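Local coordinates for hypothetical protein (PDB 1SFS) that is of unknown function but may hydrolyse glycans, possibly as a bacterial lysozyme, at residues 41-46 and 51-56; 58-63 and 115-120; 106-111 and 139-144; 149-154 and 211-216; 191-194 and 198-201. All blocks are in the same frame, centred on the assembly; numbering follows the deposited sequence. Where two conformers were deposited one is given.

Interaction 1 (41-46 and 51-56); sequences QLFQCV and GYPKFW
F43 and W56 meet where CZ3 of W56 comes to the edge of the phenyl ring, near its plane, 3.9 Å from F43 CD1. The far end of the same phenyl turns to Y52 in an offset edge-to-face pair, the edge of F43 toward the tyrosine face, planes at 75° and centroids 5.5 Å apart. V46 divides its two methyls. With CG1 anti to the backbone N (chi1 173°), that branch reaches P53 CD at 4.1 Å while CG2 touches W56 CH2 at 3.6 Å. L42 completes the apolar layer, CD2 resting 3.8 Å from CZ2 of the indole. One main-chain bond ties the two segments at their near ends: G51 N donates to V46 O over 2.9 Å, almost straight at 170°. The backbone angles of G51 would drive a side chain against the preceding carbonyl oxygen, which explains the glycine at this turn.

The next shell fixes the rings. Y52 OH is hydrogen-bonded to the carbonyl of Y81, whose own ring stacks on F43, and W56 NE1 is bonded to S34 OG. On helix 40-49, C45 forms a disulfide with C224, fastening the helix to a distant part of the chain. What emerges is a helix laid by its apolar side on the strand that follows it, the hallmark of a beta-alpha-beta crossover: strand 29-33, helix 40-49 and the parallel strand 55-59, the repeating unit of TIM-barrel-like glycoside hydrolase folds, to which this domain probably belongs.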
# COMPACT_ATOMS: atom_id res chain seq x y z
N GLN A 41 -16.03 8.84 13.24
CA GLN A 41 -15.97 7.95 14.40
C GLN A 41 -14.71 7.10 14.41
O GLN A 41 -14.06 7.03 15.46
CB GLN A 41 -17.24 7.12 14.53
CG GLN A 41 -18.37 7.96 15.10
CD GLN A 41 -18.42 8.26 16.58
OE1 GLN A 41 -17.52 7.88 17.33
NE2 GLN A 41 -19.44 8.94 17.12
N LEU A 42 -14.33 6.51 13.28
CA LEU A 42 -13.15 5.67 13.22
C LEU A 42 -11.91 6.53 13.36
O LEU A 42 -10.96 6.15 14.05
CB LEU A 42 -13.11 4.85 11.93
CG LEU A 42 -11.93 3.91 11.76
CD1 LEU A 42 -11.76 2.93 12.90
CD2 LEU A 42 -12.03 3.17 10.47
N PHE A 43 -11.86 7.69 12.71
CA PHE A 43 -10.70 8.60 12.88
C PHE A 43 -10.54 8.95 14.31
O PHE A 43 -9.39 8.94 14.83
CB PHE A 43 -10.87 9.83 11.95
CG PHE A 43 -9.79 10.83 12.22
CD1 PHE A 43 -8.49 10.71 11.77
CD2 PHE A 43 -10.09 11.94 13.00
CE1 PHE A 43 -7.47 11.64 12.12
CE2 PHE A 43 -9.15 12.87 13.38
CZ PHE A 43 -7.88 12.67 12.94
N GLN A 44 -11.59 9.35 14.98
CA GLN A 44 -11.45 9.75 16.39
C GLN A 44 -11.04 8.59 17.26
O GLN A 44 -10.28 8.82 18.22
CB GLN A 44 -12.78 10.37 16.86
CG GLN A 44 -13.19 11.66 16.15
CD GLN A 44 -12.22 12.81 16.13
OE1 GLN A 44 -11.33 12.91 16.98
NE2 GLN A 44 -12.30 13.69 15.13
N CYS A 45 -11.49 7.38 16.98
CA CYS A 45 -11.01 6.20 17.71
C CYS A 45 -9.51 6.13 17.62
O CYS A 45 -8.79 6.00 18.62
CB CYS A 45 -11.60 4.88 17.18
SG CYS A 45 -11.15 3.37 18.07
N VAL A 46 -9.00 6.18 16.41
CA VAL A 46 -7.55 6.09 16.23
C VAL A 46 -6.82 7.23 16.93
O VAL A 46 -5.86 7.04 17.65
CB VAL A 46 -7.21 6.01 14.74
CG1 VAL A 46 -5.71 6.09 14.52
CG2 VAL A 46 -7.73 4.71 14.13
N GLY A 51 -3.06 7.21 18.27
CA GLY A 51 -2.20 8.28 17.89
C GLY A 51 -2.72 9.00 16.66
O GLY A 51 -3.76 8.69 16.11
N TYR A 52 -1.98 10.00 16.21
CA TYR A 52 -2.43 10.81 15.10
C TYR A 52 -1.83 10.27 13.80
O TYR A 52 -0.63 10.39 13.59
CB TYR A 52 -2.01 12.31 15.30
CG TYR A 52 -2.96 13.15 14.53
CD1 TYR A 52 -3.94 13.89 15.20
CD2 TYR A 52 -2.95 13.22 13.16
CE1 TYR A 52 -4.84 14.67 14.49
CE2 TYR A 52 -3.89 13.96 12.42
CZ TYR A 52 -4.82 14.68 13.09
OH TYR A 52 -5.75 15.43 12.43
N PRO A 53 -2.62 9.64 12.94
CA PRO A 53 -2.01 9.02 11.75
C PRO A 53 -1.62 10.09 10.76
O PRO A 53 -2.41 11.01 10.50
CB PRO A 53 -3.12 8.11 11.27
CG PRO A 53 -4.38 8.87 11.63
CD PRO A 53 -4.08 9.50 12.96
N LYS A 54 -0.47 9.96 10.13
CA LYS A 54 -0.07 10.88 9.08
C LYS A 54 -0.54 10.39 7.71
O LYS A 54 -0.62 11.19 6.76
CB LYS A 54 1.43 11.13 9.08
CG LYS A 54 1.96 11.60 10.41
CD LYS A 54 1.13 12.57 11.22
CE LYS A 54 1.67 12.95 12.61
NZ LYS A 54 1.78 11.77 13.61
N PHE A 55 -0.89 9.12 7.61
CA PHE A 55 -1.37 8.51 6.40
C PHE A 55 -2.31 7.39 6.79
O PHE A 55 -2.23 6.87 7.91
CB PHE A 55 -0.25 8.03 5.47
CG PHE A 55 0.66 6.99 6.11
CD1 PHE A 55 0.39 5.64 5.94
CD2 PHE A 55 1.74 7.36 6.88
CE1 PHE A 55 1.22 4.70 6.54
CE2 PHE A 55 2.57 6.40 7.48
CZ PHE A 55 2.31 5.07 7.29
N TRP A 56 -3.19 7.04 5.85
CA TRP A 56 -4.22 6.03 6.12
C TRP A 56 -4.39 5.20 4.87
O TRP A 56 -4.84 5.71 3.83
CB TRP A 56 -5.51 6.71 6.56
CG TRP A 56 -6.47 5.78 7.29
CD1 TRP A 56 -6.93 4.57 6.89
CD2 TRP A 56 -7.10 6.05 8.55
NE1 TRP A 56 -7.76 4.04 7.84
CE2 TRP A 56 -7.89 4.92 8.85
CE3 TRP A 56 -7.03 7.09 9.46
CZ2 TRP A 56 -8.64 4.86 10.03
CZ3 TRP A 56 -7.77 7.02 10.63
CH2 TRP A 56 -8.56 5.91 10.89

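Interaction 2 (58-63 and 115-120); sequences RYLSEV and LGIPKN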
# COMPACT_ATOMS: atom_id res chain seq x y z
N ARG A 58 -6.10 2.76 2.40
CA ARG A 58 -7.48 2.50 2.05
C ARG A 58 -7.56 1.92 0.66
O ARG A 58 -6.68 2.09 -0.18
CB ARG A 58 -8.29 3.81 2.09
CG ARG A 58 -8.54 4.33 3.49
CD ARG A 58 -9.50 3.42 4.31
NE ARG A 58 -10.81 3.45 3.66
CZ ARG A 58 -11.38 2.49 2.99
NH1 ARG A 58 -10.87 1.24 2.96
NH2 ARG A 58 -12.50 2.76 2.34
N TYR A 59 -8.66 1.21 0.39
CA TYR A 59 -8.81 0.42 -0.83
C TYR A 59 -9.52 1.18 -1.91
O TYR A 59 -10.54 1.85 -1.71
CB TYR A 59 -9.54 -0.92 -0.48
CG TYR A 59 -8.68 -1.71 0.43
CD1 TYR A 59 -8.70 -1.53 1.81
CD2 TYR A 59 -7.71 -2.58 -0.07
CE1 TYR A 59 -7.85 -2.23 2.64
CE2 TYR A 59 -6.88 -3.30 0.74
CZ TYR A 59 -6.93 -3.14 2.10
OH TYR A 59 -6.09 -3.80 2.95
N LEU A 60 -9.03 1.03 -3.14
CA LEU A 60 -9.57 1.69 -4.32
C LEU A 60 -10.94 1.16 -4.74
O LEU A 60 -11.67 1.91 -5.42
CB LEU A 60 -8.60 1.56 -5.48
CG LEU A 60 -7.35 2.43 -5.37
CD1 LEU A 60 -6.31 2.00 -6.39
CD2 LEU A 60 -7.64 3.91 -5.58
N SER A 61 -11.24 -0.07 -4.41
CA SER A 61 -12.52 -0.67 -4.84
C SER A 61 -13.01 -1.64 -3.78
O SER A 61 -12.30 -2.06 -2.83
CB SER A 61 -12.37 -1.27 -6.22
OG SER A 61 -11.49 -2.38 -6.18
N GLU A 62 -14.29 -1.94 -3.90
CA GLU A 62 -15.05 -2.81 -3.01
C GLU A 62 -14.74 -4.26 -3.33
O GLU A 62 -14.92 -4.68 -4.48
CB GLU A 62 -16.53 -2.50 -3.20
CG GLU A 62 -17.45 -3.21 -2.22
CD GLU A 62 -17.55 -2.45 -0.93
OE1 GLU A 62 -18.14 -3.05 0.04
OE2 GLU A 62 -17.12 -1.24 -0.88
N VAL A 63 -14.37 -5.06 -2.35
CA VAL A 63 -14.23 -6.50 -2.50
C VAL A 63 -15.11 -7.11 -1.44
O VAL A 63 -14.85 -6.93 -0.23
CB VAL A 63 -12.78 -6.93 -2.38
CG1 VAL A 63 -12.72 -8.47 -2.43
CG2 VAL A 63 -11.91 -6.30 -3.47
N LEU A 115 -11.85 8.57 -8.55
CA LEU A 115 -11.79 9.15 -7.23
C LEU A 115 -11.11 10.49 -7.20
O LEU A 115 -11.07 11.11 -6.14
CB LEU A 115 -11.06 8.15 -6.33
CG LEU A 115 -11.85 6.91 -5.98
CD1 LEU A 115 -10.93 5.83 -5.40
CD2 LEU A 115 -13.02 7.17 -5.04
N GLY A 116 -10.53 10.97 -8.29
CA GLY A 116 -9.88 12.25 -8.29
C GLY A 116 -8.50 12.25 -7.66
O GLY A 116 -8.01 13.30 -7.25
N ILE A 117 -7.83 11.10 -7.60
CA ILE A 117 -6.46 11.07 -7.08
C ILE A 117 -5.55 11.67 -8.11
O ILE A 117 -5.60 11.22 -9.29
CB ILE A 117 -6.01 9.66 -6.71
CG1 ILE A 117 -6.98 9.07 -5.70
CG2 ILE A 117 -4.56 9.69 -6.24
CD1 ILE A 117 -6.68 7.67 -5.25
N PRO A 118 -4.76 12.69 -7.82
CA PRO A 118 -3.92 13.33 -8.84
C PRO A 118 -2.77 12.44 -9.32
O PRO A 118 -2.43 11.45 -8.70
CB PRO A 118 -3.35 14.55 -8.10
CG PRO A 118 -3.82 14.55 -6.75
CD PRO A 118 -4.66 13.35 -6.49
N LYS A 119 -2.19 12.85 -10.44
CA LYS A 119 -0.98 12.20 -10.96
C LYS A 119 0.21 12.35 -10.02
O LYS A 119 0.22 13.16 -9.07
CB LYS A 119 -0.68 12.75 -12.38
CG LYS A 119 -1.69 12.17 -13.38
CD LYS A 119 -1.25 12.47 -14.80
CE LYS A 119 -2.37 12.25 -15.78
NZ LYS A 119 -1.97 12.17 -17.22
N ASN A 120 1.24 11.56 -10.31
CA ASN A 120 2.49 11.36 -9.61
C ASN A 120 2.24 10.99 -8.15
O ASN A 120 2.96 11.39 -7.23
CB ASN A 120 3.47 12.53 -9.76
CG ASN A 120 3.76 12.88 -11.20
OD1 ASN A 120 3.99 12.05 -12.08
ND2 ASN A 120 3.75 14.17 -11.47
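A Schellman motif ends helix 98-114, and the turn it makes presents L115 and I117 to L60, the first residue beyond strand 55-59. G116 supplies the positive phi (78°) that the motif requires, and the chain then runs on toward strand 122-126. The contact thus joins two connections of the beta-alpha sheet, whose strands here run parallel, that are far apart in sequence. The side chains meet carbon to carbon: three buried aliphatic groups touch although the nearest CA atoms, those of L60 and L115, remain 8.3 Å apart.

Nearly all of the reach is in the side chains. CG of L60 points away from its own carbonyl carbon (chi1 -73°), and L115 adopts almost the same shape, so that the two leucines approach at a slant and touch by one methyl each. I117 adds an extended arm, its CD1 at the far end of a straight CG1 branch.

Neighbouring elements close round this small cluster. P87 and Y89 of strand 84-89 and H111 of helix 98-114 also pack on L60, while P87 covers part of I117 as well. The main chain of I117 has its own tie, its carbonyl oxygen accepting a hydrogen bond from Y150 OH. At the centre a single methyl serves both partners: CD2 of L60 lies 3.8 Å from L115 CD1 and 3.9 Å from I117 CD1.

Interaction 3 (106-111 and 139-144); sequences RNAVFH and AAWVET
A light helix-to-helix contact, in which A108 meets W141 and R106 meets T144, joins helix 98-114 to helix 135-145, two successive helices of the beta-alpha fold. Only 148 Å² is buried, and the two pairs differ in depth, the first buried and the second nearer the surface. CB of A108 sits against the six-membered ring of the indole, 3.8 Å from W141 CH2; a small residue here lets that ring come close. The opposite end of that side chain turns to strand 151-156, where NE1 makes a weak hydrogen bond to the carbonyl of G153.

Nearer solvent, the R106 and T144 side chains cross at about a right angle, with CG of R106 3.9 Å from CG2 of T144. The threonine is turned to serve both helices: with OG1 beside its backbone N (chi1 -56°), the hydroxyl bonds back within helix 135-145 and the methyl is left facing helix 98-114. A serine here lacks the methyl, which would probably leave a gap beside R106 CG. A140 O accepts two bonds, from T144 N at 2.9 Å and from T144 OG1 at 2.7 Å, which arrive from opposite faces of the carbonyl plane.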
# COMPACT_ATOMS: atom_id res chain seq x y z
N ARG A 106 -4.39 -1.21 -15.11
CA ARG A 106 -5.40 -0.38 -15.78
C ARG A 106 -6.63 -0.21 -14.87
O ARG A 106 -7.20 0.87 -14.85
CB ARG A 106 -5.81 -1.01 -17.11
CG ARG A 106 -4.70 -0.89 -18.14
CD ARG A 106 -5.00 -1.55 -19.45
NE ARG A 106 -3.93 -1.38 -20.40
CZ ARG A 106 -3.62 -2.24 -21.36
NH1 ARG A 106 -2.62 -1.91 -22.14
NH2 ARG A 106 -4.29 -3.37 -21.55
N ASN A 107 -7.04 -1.25 -14.16
CA ASN A 107 -8.18 -1.10 -13.28
C ASN A 107 -7.83 -0.18 -12.10
O ASN A 107 -8.70 0.63 -11.68
CB ASN A 107 -8.62 -2.46 -12.79
CG ASN A 107 -9.35 -3.26 -13.84
OD1 ASN A 107 -9.90 -2.75 -14.77
ND2 ASN A 107 -9.39 -4.55 -13.61
N ALA A 108 -6.64 -0.28 -11.56
CA ALA A 108 -6.26 0.60 -10.44
C ALA A 108 -6.31 2.03 -10.89
O ALA A 108 -6.82 2.90 -10.14
CB ALA A 108 -4.89 0.19 -9.94
N VAL A 109 -5.77 2.37 -12.07
CA VAL A 109 -5.75 3.72 -12.56
C VAL A 109 -7.18 4.21 -12.80
O VAL A 109 -7.52 5.34 -12.50
CB VAL A 109 -4.91 3.80 -13.85
CG1 VAL A 109 -5.08 5.13 -14.58
CG2 VAL A 109 -3.46 3.57 -13.48
N PHE A 110 -8.02 3.34 -13.37
CA PHE A 110 -9.43 3.71 -13.59
C PHE A 110 -10.09 4.14 -12.31
O PHE A 110 -10.79 5.16 -12.26
CB PHE A 110 -10.11 2.52 -14.24
CG PHE A 110 -11.62 2.58 -14.26
CD1 PHE A 110 -12.22 3.35 -15.23
CD2 PHE A 110 -12.41 1.85 -13.39
CE1 PHE A 110 -13.62 3.42 -15.31
CE2 PHE A 110 -13.77 1.90 -13.45
CZ PHE A 110 -14.33 2.64 -14.44
N HIS A 111 -9.91 3.38 -11.24
CA HIS A 111 -10.50 3.72 -9.98
C HIS A 111 -9.86 5.00 -9.41
O HIS A 111 -10.59 5.85 -8.86
CB HIS A 111 -10.42 2.60 -8.94
CG HIS A 111 -11.35 1.48 -9.27
ND1 HIS A 111 -12.69 1.62 -9.08
CD2 HIS A 111 -11.17 0.25 -9.79
CE1 HIS A 111 -13.32 0.51 -9.45
NE2 HIS A 111 -12.43 -0.36 -9.91
N ALA A 139 6.51 -6.67 -13.62
CA ALA A 139 6.90 -5.84 -14.74
C ALA A 139 5.70 -5.13 -15.34
O ALA A 139 5.78 -3.93 -15.63
CB ALA A 139 7.58 -6.70 -15.83
N ALA A 140 4.60 -5.85 -15.57
CA ALA A 140 3.43 -5.22 -16.16
C ALA A 140 2.85 -4.15 -15.26
O ALA A 140 2.38 -3.11 -15.74
CB ALA A 140 2.37 -6.28 -16.46
N TRP A 141 2.80 -4.41 -13.97
CA TRP A 141 2.28 -3.38 -13.03
C TRP A 141 3.06 -2.11 -13.16
O TRP A 141 2.53 -1.01 -13.32
CB TRP A 141 2.29 -4.01 -11.62
CG TRP A 141 1.85 -3.04 -10.54
CD1 TRP A 141 2.66 -2.38 -9.69
CD2 TRP A 141 0.51 -2.69 -10.20
NE1 TRP A 141 1.92 -1.58 -8.84
CE2 TRP A 141 0.61 -1.77 -9.12
CE3 TRP A 141 -0.75 -3.07 -10.65
CZ2 TRP A 141 -0.53 -1.21 -8.54
CZ3 TRP A 141 -1.85 -2.51 -10.05
CH2 TRP A 141 -1.73 -1.60 -9.00
N VAL A 142 4.40 -2.24 -13.10
CA VAL A 142 5.27 -1.08 -13.20
C VAL A 142 5.16 -0.40 -14.55
O VAL A 142 4.99 0.83 -14.66
CB VAL A 142 6.72 -1.53 -12.91
CG1 VAL A 142 7.73 -0.44 -13.26
CG2 VAL A 142 6.85 -1.94 -11.45
N GLU A 143 5.28 -1.13 -15.66
CA GLU A 143 5.36 -0.53 -17.00
C GLU A 143 4.03 0.06 -17.39
O GLU A 143 3.98 1.09 -18.10
CB GLU A 143 5.84 -1.54 -18.05
CG GLU A 143 7.23 -2.10 -17.87
CD GLU A 143 7.62 -3.14 -18.91
OE1 GLU A 143 7.99 -4.22 -18.49
OE2 GLU A 143 7.67 -2.71 -20.11
N THR A 144 2.92 -0.56 -17.00
CA THR A 144 1.64 -0.06 -17.39
C THR A 144 1.31 1.24 -16.68
O THR A 144 0.67 2.15 -17.24
CB THR A 144 0.54 -1.11 -17.11
OG1 THR A 144 0.89 -2.31 -17.79
CG2 THR A 144 -0.85 -0.69 -17.62

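Interaction 4 (149-154 and 211-216); sequences GYRPGL and NVWVWQ
R151 is drawn out almost straight, with CG opposite the backbone N (chi1 -169°) and every later torsion near 180°, and this carries its guanidinium across to N211 and W213. The W213 torsion sets CG beside the backbone N (chi1 -67°) and lays the ring back along its strand, where CB of N211 covers one face, 3.6 Å above the plane and offset toward the rim. The arginine meets these two residues with its terminal nitrogens. NH2 is 3.9 Å from both CZ3 and CH2 of W213, and the guanidinium plane stands 79° from that of the ring. NH1 comes within 3.9 Å of N211 ND2, again with the flat groups steeply inclined.

R151 and W213 thus reach across one intervening strand in the beta-alpha sheet of this glycoside hydrolase-like domain: strand 182-185 lies between 151-156 and 211-218, and V182 touches both. Polar ends are satisfied from around this bridge: R151 NE donates to the carbonyl of Q180, N211 ND2 to that of A181, and F238 takes the arginine in a cation-pi contact.

Chemically, NH1 and ND2 are both donors, so their approach is mere proximity, and NH2 makes van der Waals contact with CZ3 and CH2 of the indole. The positive charge is therefore probably eased by F238 and the carbonyl of Q180 more than by either residue on strand 211-218.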
# COMPACT_ATOMS: atom_id res chain seq x y z
N GLY A 149 1.13 8.42 -15.27
CA GLY A 149 1.50 9.36 -14.24
C GLY A 149 1.39 8.83 -12.81
O GLY A 149 1.90 9.51 -11.93
N TYR A 150 0.73 7.69 -12.58
CA TYR A 150 0.72 7.10 -11.25
C TYR A 150 1.99 6.28 -11.07
O TYR A 150 2.56 5.72 -12.01
CB TYR A 150 -0.51 6.23 -11.09
CG TYR A 150 -1.77 7.06 -11.07
CD1 TYR A 150 -2.58 7.14 -12.18
CD2 TYR A 150 -2.14 7.81 -9.97
CE1 TYR A 150 -3.72 7.90 -12.18
CE2 TYR A 150 -3.28 8.58 -9.96
CZ TYR A 150 -4.07 8.63 -11.06
OH TYR A 150 -5.22 9.39 -11.09
N ARG A 151 2.47 6.21 -9.84
CA ARG A 151 3.69 5.51 -9.50
C ARG A 151 3.36 4.14 -8.94
O ARG A 151 2.42 4.03 -8.12
CB ARG A 151 4.52 6.34 -8.53
CG ARG A 151 5.92 5.80 -8.34
CD ARG A 151 6.75 6.67 -7.40
NE ARG A 151 8.09 6.06 -7.29
CZ ARG A 151 9.13 6.62 -6.69
NH1 ARG A 151 10.28 6.04 -6.61
NH2 ARG A 151 8.99 7.80 -6.08
N PRO A 152 4.09 3.10 -9.28
CA PRO A 152 3.77 1.75 -8.80
C PRO A 152 4.22 1.51 -7.38
O PRO A 152 5.39 1.64 -7.03
CB PRO A 152 4.52 0.84 -9.78
CG PRO A 152 5.62 1.66 -10.33
CD PRO A 152 5.14 3.09 -10.33
N GLY A 153 3.28 1.08 -6.56
CA GLY A 153 3.56 0.56 -5.23
C GLY A 153 3.30 -0.92 -5.17
O GLY A 153 2.43 -1.45 -5.90
N LEU A 154 4.02 -1.62 -4.31
CA LEU A 154 3.85 -3.05 -4.09
C LEU A 154 3.75 -3.29 -2.59
O LEU A 154 4.70 -3.00 -1.88
CB LEU A 154 5.06 -3.81 -4.65
CG LEU A 154 5.30 -3.64 -6.15
CD1 LEU A 154 6.71 -4.07 -6.52
CD2 LEU A 154 4.27 -4.37 -6.96
N ASN A 211 13.02 0.47 -2.88
CA ASN A 211 12.58 1.62 -2.10
C ASN A 211 11.55 1.12 -1.08
O ASN A 211 10.35 1.13 -1.36
CB ASN A 211 11.95 2.67 -3.00
CG ASN A 211 12.85 3.17 -4.08
OD1 ASN A 211 13.94 3.62 -3.79
ND2 ASN A 211 12.43 3.03 -5.33
N VAL A 212 11.99 0.66 0.06
CA VAL A 212 11.09 0.09 1.07
C VAL A 212 10.70 1.22 2.02
O VAL A 212 11.38 1.51 3.01
CB VAL A 212 11.67 -1.12 1.80
CG1 VAL A 212 10.63 -1.68 2.73
CG2 VAL A 212 12.18 -2.15 0.83
N TRP A 213 9.63 1.92 1.68
CA TRP A 213 9.24 3.16 2.30
C TRP A 213 8.06 3.06 3.22
O TRP A 213 7.68 4.06 3.82
CB TRP A 213 8.98 4.26 1.26
CG TRP A 213 10.21 4.71 0.52
CD1 TRP A 213 11.50 4.33 0.70
CD2 TRP A 213 10.16 5.67 -0.55
NE1 TRP A 213 12.29 5.03 -0.22
CE2 TRP A 213 11.49 5.84 -0.99
CE3 TRP A 213 9.12 6.38 -1.16
CZ2 TRP A 213 11.81 6.70 -2.03
CZ3 TRP A 213 9.43 7.25 -2.20
CH2 TRP A 213 10.74 7.36 -2.57
N VAL A 214 7.42 1.92 3.33
CA VAL A 214 6.31 1.69 4.24
C VAL A 214 6.51 0.35 4.90
O VAL A 214 6.99 -0.59 4.26
CB VAL A 214 4.92 1.76 3.57
CG1 VAL A 214 3.88 2.23 4.58
CG2 VAL A 214 4.92 2.61 2.31
N TRP A 215 6.08 0.21 6.15
CA TRP A 215 6.22 -1.00 6.92
C TRP A 215 4.94 -1.22 7.74
O TRP A 215 4.65 -0.40 8.64
CB TRP A 215 7.42 -0.89 7.86
CG TRP A 215 7.63 -2.07 8.73
CD1 TRP A 215 7.34 -3.37 8.50
CD2 TRP A 215 8.21 -2.06 10.04
NE1 TRP A 215 7.69 -4.15 9.56
CE2 TRP A 215 8.23 -3.36 10.53
CE3 TRP A 215 8.70 -1.03 10.85
CZ2 TRP A 215 8.72 -3.68 11.79
CZ3 TRP A 215 9.19 -1.34 12.11
CH2 TRP A 215 9.20 -2.65 12.56
N GLN A 216 4.22 -2.28 7.49
CA GLN A 216 3.08 -2.68 8.32
C GLN A 216 3.66 -3.52 9.47
O GLN A 216 3.97 -4.69 9.28
CB GLN A 216 2.04 -3.42 7.53
CG GLN A 216 0.73 -3.57 8.30
CD GLN A 216 -0.22 -4.38 7.49
OE1 GLN A 216 0.06 -5.57 7.27
NE2 GLN A 216 -1.29 -3.77 7.03

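Interaction 5 (191-194 and 198-201); sequences GTTK and APRY
Peptide groups, with no aromatic ring among them, are the flat groups where T193 and K194 meet A198: the K194 carbonyl receives T193 OG1 from above its plane, 43° out of it, and A198 N stands 3.2 Å from the same K194 O at an angle too poor for a hydrogen bond. The setting is the long irregular connection between strands 182-185 and 211-218 of the beta-alpha fold, which doubles back on itself at the protein surface and buries a modest 104 Å² between its two arms.

T193 carries the contact. Its OG1 sits between the backbone N and the carbonyl carbon (chi1 70°), a position that lets one oxygen face both its neighbour in sequence and the returning chain. It donates to K194 O over 2.7 Å and is also hydrogen-bonded to Y217 OH on strand 211-218. With a valine in its place the hydroxyl disappears, and K194 O and Y217 OH would probably each be left without that mate, setting the turn freer to move.

Strand residues pack against the loop. Y217 is touched by A198 and P199 and pairs through its backbone with G191, while A198 also rests on L230 and P199 on W215. The closest approach of a side chain across the bend is a simple touch of oxygen on carbon, T193 OG1 lying 3.3 Å from A198 CA.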
# COMPACT_ATOMS: atom_id res chain seq x y z
N GLY A 191 3.76 -6.44 16.13
CA GLY A 191 2.43 -6.23 16.69
C GLY A 191 2.06 -4.77 16.76
O GLY A 191 2.91 -3.86 16.77
N THR A 192 0.79 -4.48 16.79
CA THR A 192 0.31 -3.12 16.84
C THR A 192 0.75 -2.44 18.14
O THR A 192 0.86 -3.07 19.18
CB THR A 192 -1.21 -3.01 16.66
OG1 THR A 192 -1.85 -3.75 17.70
CG2 THR A 192 -1.65 -3.52 15.30
N THR A 193 0.94 -1.13 18.06
CA THR A 193 1.22 -0.28 19.20
C THR A 193 0.55 1.07 18.99
O THR A 193 0.21 1.48 17.86
CB THR A 193 2.73 0.03 19.42
OG1 THR A 193 3.20 0.89 18.40
CG2 THR A 193 3.62 -1.20 19.44
N LYS A 194 0.49 1.81 20.07
CA LYS A 194 0.25 3.26 20.01
C LYS A 194 1.39 3.89 19.26
O LYS A 194 2.53 3.42 19.24
CB LYS A 194 0.13 3.88 21.42
CG LYS A 194 -1.10 3.41 22.19
CD LYS A 194 -1.17 4.16 23.54
CE LYS A 194 -2.45 3.76 24.29
NZ LYS A 194 -2.73 4.70 25.42
N ALA A 198 5.71 3.03 19.02
CA ALA A 198 6.08 2.31 17.79
C ALA A 198 7.56 1.93 17.80
O ALA A 198 8.39 2.66 18.39
CB ALA A 198 5.80 3.22 16.60
N PRO A 199 7.95 0.83 17.17
CA PRO A 199 9.35 0.45 17.12
C PRO A 199 10.13 1.30 16.15
O PRO A 199 9.57 2.01 15.31
CB PRO A 199 9.25 -0.97 16.58
CG PRO A 199 7.99 -1.01 15.77
CD PRO A 199 7.05 -0.11 16.51
N ARG A 200 11.44 1.20 16.23
CA ARG A 200 12.31 1.76 15.22
C ARG A 200 11.94 1.22 13.84
O ARG A 200 11.60 0.04 13.67
CB ARG A 200 13.78 1.35 15.53
CG ARG A 200 14.79 2.01 14.59
CD ARG A 200 16.24 1.66 15.00
NE ARG A 200 16.35 0.21 15.13
CZ ARG A 200 16.68 -0.59 14.12
NH1 ARG A 200 16.72 -1.89 14.35
NH2 ARG A 200 16.96 -0.18 12.90
N TYR A 201 12.03 2.08 12.84
CA TYR A 201 11.74 1.65 11.48
C TYR A 201 12.73 0.60 11.00
O TYR A 201 13.91 0.89 10.87
CB TYR A 201 11.75 2.88 10.57
CG TYR A 201 11.32 2.63 9.14
CD1 TYR A 201 9.97 2.51 8.83
CD2 TYR A 201 12.22 2.49 8.09
CE1 TYR A 201 9.51 2.29 7.56
CE2 TYR A 201 11.77 2.28 6.80
CZ TYR A 201 10.42 2.16 6.54
OH TYR A 201 9.92 1.95 5.29

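Interactions 1, 2 and 4 involve strands of one sheet, while interaction 3 joins two helices and interaction 5 sits in a surface loop. Interactions 1 and 2 share strand 55-59, their centres about 19 Å apart, and interaction 1 touches interaction 4 where F55 CE1 lies 4.1 Å from V214 CG1. Interactions 2, 3 and 4 form a denser group, centres about 12 to 14 Å apart: L60 packs on H111, V109 on Y150, and N120 N lies 2.7 Å from G149 O, a probable hydrogen bond. Interaction 5 is nested within the loop that interaction 4 closes, and Y201 OH, 2.7 Å from V212 O, probably hydrogen-bonds the two. Interactions 3 and 5 stand farthest apart, about 32 Å between centres.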